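Local structure of pullulanase (Klebsiella oxytoca, 2YOC) at residues B[419-430]-B[436-447]. The protein hydrolyses alpha-1,6-glucosidic linkages in pullulan and probably the branch points of related alpha-glucans, and is exported through a type 2 secretion system. Sequence-based numbering, arbitrary orientation.
Sequences IRDLSAWDQTVP and KYLALTAGDSNM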
loop_
_atom_site.group_PDB
_atom_site.type_symbol
_atom_site.label_atom_id
_atom_site.label_comp_id
_atom_site.label_asym_id
_atom_site.label_seq_id
_atom_site.Cartn_x
_atom_site.Cartn_y
_atom_site.Cartn_z
ATOM N N ILE B 419 -3.911 -15.491 44.877
ATOM C CA ILE B 419 -4.287 -16.067 46.183
ATOM C C ILE B 419 -4.841 -15.078 47.209
ATOM O O ILE B 419 -5.823 -15.393 47.883
ATOM C CB ILE B 419 -3.235 -17.076 46.734
ATOM C CG1 ILE B 419 -2.886 -18.203 45.707
ATOM C CG2 ILE B 419 -3.599 -17.653 48.105
ATOM C CD1 ILE B 419 -4.027 -18.992 45.115
ATOM N N ARG B 420 -4.253 -13.879 47.294
ATOM C CA ARG B 420 -4.736 -12.851 48.211
ATOM C C ARG B 420 -5.959 -12.173 47.599
ATOM O O ARG B 420 -7.020 -12.144 48.230
ATOM C CB ARG B 420 -3.635 -11.853 48.591
ATOM C CG ARG B 420 -2.609 -12.469 49.539
ATOM C CD ARG B 420 -1.933 -11.443 50.429
ATOM N NE ARG B 420 -2.883 -10.757 51.309
ATOM C CZ ARG B 420 -3.125 -11.098 52.568
ATOM N NH1 ARG B 420 -2.482 -12.118 53.123
ATOM N NH2 ARG B 420 -4.007 -10.418 53.287
ATOM N N ASP B 421 -5.855 -11.748 46.325
ATOM C CA ASP B 421 -6.957 -11.133 45.577
ATOM C C ASP B 421 -8.302 -11.902 45.729
ATOM O O ASP B 421 -9.365 -11.273 45.788
ATOM C CB ASP B 421 -6.578 -10.983 44.082
ATOM C CG ASP B 421 -5.572 -9.889 43.749
ATOM O OD1 ASP B 421 -5.241 -9.096 44.646
ATOM O OD2 ASP B 421 -5.132 -9.816 42.572
ATOM N N LEU B 422 -8.240 -13.251 45.828
ATOM C CA LEU B 422 -9.418 -14.113 45.961
ATOM C C LEU B 422 -10.081 -14.075 47.347
ATOM O O LEU B 422 -11.280 -13.786 47.438
ATOM C CB LEU B 422 -9.093 -15.578 45.577
ATOM C CG LEU B 422 -8.795 -15.891 44.126
ATOM C CD1 LEU B 422 -8.267 -17.271 43.996
ATOM C CD2 LEU B 422 -10.020 -15.794 43.290
ATOM N N SER B 423 -9.306 -14.374 48.415
ATOM C CA SER B 423 -9.813 -14.486 49.787
ATOM C C SER B 423 -9.382 -13.449 50.845
ATOM O O SER B 423 -9.821 -13.583 51.982
ATOM C CB SER B 423 -9.522 -15.882 50.315
ATOM O OG SER B 423 -8.132 -16.155 50.251
ATOM N N ALA B 424 -8.553 -12.439 50.506
ATOM C CA ALA B 424 -8.099 -11.449 51.494
ATOM C C ALA B 424 -9.228 -10.636 52.129
ATOM O O ALA B 424 -9.159 -10.324 53.330
ATOM C CB ALA B 424 -7.070 -10.507 50.893
ATOM N N TRP B 425 -10.265 -10.306 51.328
ATOM C CA TRP B 425 -11.390 -9.500 51.794
ATOM C C TRP B 425 -12.677 -10.291 52.048
ATOM O O TRP B 425 -13.625 -9.728 52.598
ATOM C CB TRP B 425 -11.653 -8.323 50.833
ATOM C CG TRP B 425 -10.500 -7.383 50.643
ATOM C CD1 TRP B 425 -9.492 -7.485 49.729
ATOM C CD2 TRP B 425 -10.290 -6.161 51.336
ATOM N NE1 TRP B 425 -8.642 -6.411 49.839
ATOM C CE2 TRP B 425 -9.091 -5.594 50.839
ATOM C CE3 TRP B 425 -10.959 -5.517 52.385
ATOM C CZ2 TRP B 425 -8.567 -4.390 51.334
ATOM C CZ3 TRP B 425 -10.434 -4.334 52.879
ATOM C CH2 TRP B 425 -9.264 -3.770 52.342
ATOM N N ASP B 426 -12.736 -11.566 51.647
ATOM C CA ASP B 426 -13.966 -12.326 51.838
ATOM C C ASP B 426 -14.188 -12.833 53.258
ATOM O O ASP B 426 -13.546 -13.789 53.708
ATOM C CB ASP B 426 -14.164 -13.410 50.773
ATOM C CG ASP B 426 -15.595 -13.928 50.692
ATOM O OD1 ASP B 426 -16.474 -13.384 51.413
ATOM O OD2 ASP B 426 -15.846 -14.858 49.889
ATOM N N GLN B 427 -15.144 -12.197 53.938
ATOM C CA GLN B 427 -15.529 -12.486 55.320
ATOM C C GLN B 427 -16.133 -13.879 55.487
ATOM O O GLN B 427 -15.942 -14.503 56.541
ATOM C CB GLN B 427 -16.473 -11.398 55.866
ATOM C CG GLN B 427 -15.855 -10.002 55.874
ATOM C CD GLN B 427 -14.667 -9.867 56.813
ATOM O OE1 GLN B 427 -14.690 -10.320 57.975
ATOM N NE2 GLN B 427 -13.613 -9.206 56.337
ATOM N N THR B 428 -16.814 -14.391 54.435
ATOM C CA THR B 428 -17.435 -15.719 54.465
ATOM C C THR B 428 -16.398 -16.837 54.437
ATOM O O THR B 428 -16.759 -18.019 54.562
ATOM C CB THR B 428 -18.520 -15.856 53.396
ATOM O OG1 THR B 428 -17.978 -15.521 52.121
ATOM C CG2 THR B 428 -19.724 -15.005 53.680
ATOM N N VAL B 429 -15.111 -16.458 54.279
ATOM C CA VAL B 429 -13.969 -17.377 54.287
ATOM C C VAL B 429 -13.390 -17.345 55.712
ATOM O O VAL B 429 -13.003 -16.255 56.152
ATOM C CB VAL B 429 -12.873 -17.015 53.245
ATOM C CG1 VAL B 429 -11.732 -18.038 53.267
ATOM C CG2 VAL B 429 -13.451 -16.877 51.844
ATOM N N PRO B 430 -13.301 -18.501 56.438
ATOM C CA PRO B 430 -12.732 -18.476 57.799
ATOM C C PRO B 430 -11.413 -17.740 57.833
ATOM O O PRO B 430 -10.566 -17.941 56.951
ATOM C CB PRO B 430 -12.572 -19.949 58.161
ATOM C CG PRO B 430 -12.817 -20.713 56.894
ATOM C CD PRO B 430 -13.708 -19.867 56.063
ATOM N N LYS B 436 -4.961 -17.772 51.602
ATOM C CA LYS B 436 -4.365 -19.106 51.604
ATOM C C LYS B 436 -4.865 -19.979 50.447
ATOM O O LYS B 436 -5.910 -19.690 49.862
ATOM C CB LYS B 436 -4.663 -19.827 52.935
ATOM C CG LYS B 436 -4.289 -19.045 54.183
ATOM C CD LYS B 436 -2.805 -19.110 54.484
ATOM C CE LYS B 436 -2.417 -18.070 55.492
ATOM N NZ LYS B 436 -0.949 -17.872 55.508
ATOM N N TYR B 437 -4.119 -21.064 50.129
ATOM C CA TYR B 437 -4.525 -22.038 49.107
ATOM C C TYR B 437 -5.844 -22.652 49.572
ATOM O O TYR B 437 -6.785 -22.755 48.783
ATOM C CB TYR B 437 -3.497 -23.177 48.940
ATOM C CG TYR B 437 -2.089 -22.775 48.555
ATOM C CD1 TYR B 437 -1.824 -22.176 47.322
ATOM C CD2 TYR B 437 -1.000 -23.109 49.365
ATOM C CE1 TYR B 437 -0.520 -21.843 46.940
ATOM C CE2 TYR B 437 0.311 -22.799 48.985
ATOM C CZ TYR B 437 0.544 -22.162 47.772
ATOM O OH TYR B 437 1.816 -21.811 47.397
ATOM N N LEU B 438 -5.923 -23.011 50.877
ATOM C CA LEU B 438 -7.101 -23.646 51.485
ATOM C C LEU B 438 -8.407 -22.860 51.415
ATOM O O LEU B 438 -9.468 -23.464 51.529
ATOM C CB LEU B 438 -6.818 -24.134 52.891
ATOM C CG LEU B 438 -5.834 -25.282 53.024
ATOM C CD1 LEU B 438 -5.559 -25.552 54.502
ATOM C CD2 LEU B 438 -6.332 -26.545 52.317
ATOM N N ALA B 439 -8.335 -21.536 51.150
ATOM C CA ALA B 439 -9.506 -20.680 50.956
ATOM C C ALA B 439 -10.437 -21.271 49.892
ATOM O O ALA B 439 -11.649 -21.174 50.026
ATOM C CB ALA B 439 -9.074 -19.292 50.525
ATOM N N LEU B 440 -9.882 -21.911 48.859
ATOM C CA LEU B 440 -10.707 -22.501 47.823
ATOM C C LEU B 440 -11.580 -23.662 48.330
ATOM O O LEU B 440 -12.503 -24.072 47.630
ATOM C CB LEU B 440 -9.878 -22.896 46.598
ATOM C CG LEU B 440 -9.508 -21.801 45.582
ATOM C CD1 LEU B 440 -10.713 -21.017 45.092
ATOM C CD2 LEU B 440 -8.367 -20.914 46.071
ATOM N N THR B 441 -11.347 -24.138 49.564
ATOM C CA THR B 441 -12.157 -25.221 50.132
ATOM C C THR B 441 -13.403 -24.687 50.880
ATOM O O THR B 441 -14.316 -25.457 51.188
ATOM C CB THR B 441 -11.313 -26.124 51.021
ATOM O OG1 THR B 441 -11.060 -25.447 52.255
ATOM C CG2 THR B 441 -10.016 -26.548 50.364
ATOM N N ALA B 442 -13.436 -23.374 51.161
ATOM C CA ALA B 442 -14.545 -22.698 51.845
ATOM C C ALA B 442 -15.774 -22.697 50.928
ATOM O O ALA B 442 -16.185 -21.637 50.444
ATOM C CB ALA B 442 -14.140 -21.266 52.210
ATOM N N GLY B 443 -16.339 -23.893 50.714
ATOM C CA GLY B 443 -17.487 -24.138 49.849
ATOM C C GLY B 443 -18.630 -23.159 50.009
ATOM O O GLY B 443 -19.316 -22.842 49.035
ATOM N N ASP B 444 -18.810 -22.642 51.243
ATOM C CA ASP B 444 -19.857 -21.707 51.594
ATOM C C ASP B 444 -19.313 -20.283 51.752
ATOM O O ASP B 444 -19.530 -19.626 52.769
ATOM C CB ASP B 444 -20.611 -22.210 52.840
ATOM C CG ASP B 444 -21.228 -23.596 52.669
ATOM O OD1 ASP B 444 -22.039 -23.781 51.719
ATOM O OD2 ASP B 444 -20.914 -24.493 53.490
ATOM N N SER B 445 -18.601 -19.806 50.742
ATOM C CA SER B 445 -18.089 -18.446 50.750
ATOM C C SER B 445 -18.605 -17.692 49.522
ATOM O O SER B 445 -19.028 -18.325 48.546
ATOM C CB SER B 445 -16.569 -18.440 50.792
ATOM O OG SER B 445 -15.990 -18.781 49.545
ATOM N N ASN B 446 -18.586 -16.350 49.564
ATOM C CA ASN B 446 -19.022 -15.536 48.427
ATOM C C ASN B 446 -18.102 -15.788 47.230
ATOM O O ASN B 446 -18.587 -15.981 46.110
ATOM C CB ASN B 446 -19.002 -14.045 48.767
ATOM C CG ASN B 446 -19.894 -13.613 49.904
ATOM O OD1 ASN B 446 -20.870 -14.294 50.285
ATOM N ND2 ASN B 446 -19.554 -12.456 50.476
HETATM N N MSE B 447 -16.777 -15.816 47.481
HETATM C CA MSE B 447 -15.772 -16.059 46.459
HETATM C C MSE B 447 -15.955 -17.454 45.874
HETATM O O MSE B 447 -16.189 -17.553 44.672
HETATM C CB MSE B 447 -14.365 -15.843 47.039
HETATM C CG MSE B 447 -13.246 -15.996 46.028
HETATM SE SE MSE B 447 -12.614 -17.819 45.915
HETATM C CE MSE B 447 -11.883 -18.071 47.700
#
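Asp426 and Thr428 reach from a loop onto the first turn of helix 446-457 and take up two successive backbone N-H groups there. Both segments belong to the connection between the first and second strands of the (beta/alpha)8 barrel, 413-417 and 461-464, and this helix completes the beta-alpha-beta crossover. Met447 N donates to Asp426 OD2 at 2.8 Å, meeting the oxygen nearly along its C-O axis, while Asn446 N donates to Thr428 OG1, also 2.8 Å away. The carboxylate's other oxygen, OD1, stays on its own loop: Thr428 N closes an Asx turn on it, and Thr428 OG1 joins from the same face of the carboxylate plane. Thr428 OG1 lies between its own N and carbonyl carbon (chi1 54°), a setting that lets it bridge OD1 and Asn446 N. Ser445, the helix N-cap, turns its OG to Val448 N and presents CB to Val429 CG2. Apolar packing adds to this: Val429 CG1 lies against the methyls of Ala439 and Ala442, and Leu422 crosses Leu440 at about a right angle. The selenomethionine side chain of Met447, bent at chi2 and chi3, sets SE 4.2 Å from Leu422 CB and CE 4.1 Å from Ser423 CB.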